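Local structure of serine--tRNA ligase, cytoplasmic (Candida albicans, 3QO8) at residues Val211-Glu216 with Glu248-Ala253. The protein catalyses the attachment of serine to tRNA(Ser), first activating the amino acid with ATP to seryl-adenylate and then transferring it to the acceptor end of the tRNA. Residues are numbered along the deposited sequence; the frame is centred on the assembly and turned at random. Where two conformers were deposited one is given.
Sequences VMMNKE and EQPISA. With SSA (5'-O-(N-(L-seryl)-sulfamoyl)adenosine), chain B.
Met213, on an edge strand of the three-stranded antiparallel sheet 212-214, 239-243, 233-236, reaches to the flank of helix 248-252 in the class II catalytic core and lays its sulfur over the Gln249-Pro250 peptide link, SD standing 3.5 Å from Pro250 N. The Met213 and Pro250 side chains cross at about a right angle, with SD equally near Pro250 CB and Pro250 CD, 3.9 Å from each. Met213 CG is anti to the carbonyl carbon (chi1 -81°) and the chain runs straight to the sulfur; the bend at chi3 (73°) then lays the methyl along the helix, where CE comes 4.0 Å from Gln249 O. Ser252 OG donates to Gln249 O at 2.8 Å, tilted 27° from the carbonyl plane. Gln249 sends its amide away from the sulfur, OE1 accepting from Ala245 N. In one of its two conformers, Glu248 OE1 accepts a 2.8 Å hydrogen bond from N10, the seryl amino nitrogen of the bound adenylate analogue, and OE2 accepts from Gln377 NE2. Ile172 of the second subunit also packs on Met213. Contact between the segments is thus wholly van der Waals, a buried thioether joining a strand at the dimer interface to a helix whose Glu248 probably helps bind serine.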
loop_
_atom_site.group_PDB
_atom_site.type_symbol
_atom_site.label_atom_id
_atom_site.label_comp_id
_atom_site.label_asym_id
_atom_site.label_seq_id
_atom_site.Cartn_x
_atom_site.Cartn_y
_atom_site.Cartn_z
ATOM N N VAL A 211 -4.609 1.750 4.216
ATOM C CA VAL A 211 -4.959 1.175 2.916
ATOM C C VAL A 211 -5.515 -0.236 3.011
ATOM O O VAL A 211 -5.812 -0.865 1.984
ATOM C CB VAL A 211 -3.761 1.178 1.938
ATOM C CG1 VAL A 211 -3.338 2.604 1.648
ATOM C CG2 VAL A 211 -2.599 0.363 2.499
ATOM N N MET A 212 -5.641 -0.737 4.241
ATOM C CA MET A 212 -6.332 -1.998 4.493
ATOM C C MET A 212 -7.598 -1.736 5.294
ATOM O O MET A 212 -7.626 -0.853 6.154
ATOM C CB MET A 212 -5.448 -2.950 5.295
ATOM C CG MET A 212 -4.256 -3.457 4.532
ATOM S SD MET A 212 -3.382 -4.712 5.468
ATOM C CE MET A 212 -1.926 -4.915 4.437
ATOM N N MET A 213 -8.642 -2.506 5.017
ATOM C CA MET A 213 -9.903 -2.388 5.747
ATOM C C MET A 213 -10.429 -3.758 6.093
ATOM O O MET A 213 -10.266 -4.699 5.313
ATOM C CB MET A 213 -10.963 -1.657 4.921
ATOM C CG MET A 213 -10.850 -0.152 4.944
ATOM S SD MET A 213 -12.219 0.634 4.062
ATOM C CE MET A 213 -13.631 0.424 5.134
ATOM N N ASN A 214 -11.063 -3.864 7.260
ATOM C CA ASN A 214 -11.773 -5.080 7.626
ATOM C C ASN A 214 -12.884 -5.314 6.614
ATOM O O ASN A 214 -13.457 -4.361 6.099
ATOM C CB ASN A 214 -12.366 -4.957 9.029
ATOM C CG ASN A 214 -11.307 -5.048 10.123
ATOM O OD1 ASN A 214 -10.336 -5.796 10.002
ATOM N ND2 ASN A 214 -11.491 -4.284 11.192
ATOM N N LYS A 215 -13.189 -6.576 6.336
ATOM C CA LYS A 215 -14.208 -6.920 5.353
ATOM C C LYS A 215 -15.587 -6.367 5.713
ATOM O O LYS A 215 -16.278 -5.799 4.870
ATOM C CB LYS A 215 -14.282 -8.438 5.170
ATOM C CG LYS A 215 -12.986 -9.058 4.663
ATOM C CD LYS A 215 -13.188 -10.480 4.145
ATOM C CE LYS A 215 -13.462 -11.467 5.274
ATOM N NZ LYS A 215 -13.545 -12.866 4.762
ATOM N N GLU A 216 -15.983 -6.531 6.968
ATOM C CA GLU A 216 -17.306 -6.102 7.399
ATOM C C GLU A 216 -17.513 -4.595 7.218
ATOM O O GLU A 216 -18.602 -4.152 6.875
ATOM C CB GLU A 216 -17.563 -6.504 8.851
ATOM C CG GLU A 216 -17.193 -7.949 9.185
ATOM C CD GLU A 216 -15.742 -8.111 9.639
ATOM O OE1 GLU A 216 -15.463 -9.052 10.417
ATOM O OE2 GLU A 216 -14.882 -7.305 9.220
ATOM N N GLU A 248 -11.774 7.257 -0.142
ATOM C CA GLU A 248 -13.209 7.420 0.064
ATOM C C GLU A 248 -13.735 6.320 0.981
ATOM O O GLU A 248 -14.546 6.562 1.871
ATOM C CB GLU A 248 -13.951 7.364 -1.277
ATOM C CG GLU A 248 -15.462 7.505 -1.162
ATOM C CD GLU A 248 -16.228 6.929 -2.363
ATOM O OE1 GLU A 248 -15.705 6.929 -3.509
ATOM O OE2 GLU A 248 -17.369 6.463 -2.143
ATOM N N GLN A 249 -13.263 5.104 0.756
ATOM C CA GLN A 249 -13.764 3.949 1.487
ATOM C C GLN A 249 -13.515 4.035 3.002
ATOM O O GLN A 249 -14.471 4.050 3.783
ATOM C CB GLN A 249 -13.257 2.654 0.854
ATOM C CG GLN A 249 -14.012 2.343 -0.442
ATOM C CD GLN A 249 -13.231 1.465 -1.417
ATOM O OE1 GLN A 249 -12.035 1.227 -1.253
ATOM N NE2 GLN A 249 -13.918 0.983 -2.444
ATOM N N PRO A 250 -12.240 4.122 3.429
ATOM C CA PRO A 250 -12.040 4.191 4.888
ATOM C C PRO A 250 -12.504 5.525 5.496
ATOM O O PRO A 250 -12.996 5.554 6.619
ATOM C CB PRO A 250 -10.515 3.995 5.062
ATOM C CG PRO A 250 -9.898 4.403 3.731
ATOM C CD PRO A 250 -10.973 4.031 2.678
ATOM N N ILE A 251 -12.372 6.617 4.758
ATOM C CA ILE A 251 -12.770 7.908 5.296
ATOM C C ILE A 251 -14.294 7.993 5.440
ATOM O O ILE A 251 -14.805 8.626 6.359
ATOM C CB ILE A 251 -12.190 9.074 4.451
ATOM C CG1 ILE A 251 -10.655 9.045 4.529
ATOM C CG2 ILE A 251 -12.775 10.420 4.925
ATOM C CD1 ILE A 251 -9.915 10.121 3.696
ATOM N N SER A 252 -15.035 7.342 4.545
ATOM C CA SER A 252 -16.489 7.332 4.684
ATOM C C SER A 252 -16.878 6.617 5.985
ATOM O O SER A 252 -17.879 6.954 6.612
ATOM C CB SER A 252 -17.180 6.677 3.475
ATOM O OG SER A 252 -17.009 5.267 3.480
ATOM N N ALA A 253 -16.072 5.640 6.398
ATOM C CA ALA A 253 -16.366 4.894 7.624
ATOM C C ALA A 253 -15.786 5.559 8.873
ATOM O O ALA A 253 -16.011 5.088 9.982
ATOM C CB ALA A 253 -15.856 3.470 7.516
HETATM N N10 SSA B . -13.523 8.323 -4.463
HETATM C CA SSA B . -13.909 8.641 -5.837
HETATM C CB SSA B . -13.512 10.078 -6.173
HETATM O OG SSA B . -12.078 10.195 -6.273
HETATM C C9 SSA B . -13.256 7.687 -6.798
HETATM O O9 SSA B . -12.433 6.862 -6.422
HETATM N N8 SSA B . -13.622 7.802 -8.071
HETATM S S1 SSA B . -12.829 7.099 -9.273
HETATM O O1S SSA B . -12.982 5.673 -9.293
HETATM O O2S SSA B . -13.293 7.656 -10.501
HETATM O "O5'" SSA B . -11.331 7.443 -9.170
HETATM C "C5'" SSA B . -10.896 8.786 -9.049
HETATM C "C4'" SSA B . -9.755 9.040 -10.040
HETATM O "O4'" SSA B . -8.626 8.183 -9.830
HETATM C "C3'" SSA B . -10.135 8.801 -11.484
HETATM O "O3'" SSA B . -10.896 9.912 -11.981
HETATM C "C2'" SSA B . -8.759 8.666 -12.125
HETATM O "O2'" SSA B . -8.169 9.965 -12.325
HETATM C "C1'" SSA B . -7.943 7.943 -11.053
HETATM N N9 SSA B . -7.912 6.491 -11.324
HETATM C C8 SSA B . -8.940 5.631 -11.240
HETATM N N7 SSA B . -8.501 4.400 -11.582
HETATM C C5 SSA B . -7.190 4.507 -11.871
HETATM C C6 SSA B . -6.228 3.596 -12.261
HETATM N N6 SSA B . -6.576 2.301 -12.422
HETATM N N1 SSA B . -4.960 4.020 -12.475
HETATM C C2 SSA B . -4.636 5.308 -12.313
HETATM N N3 SSA B . -5.547 6.211 -11.924
HETATM C C4 SSA B . -6.827 5.829 -11.713
#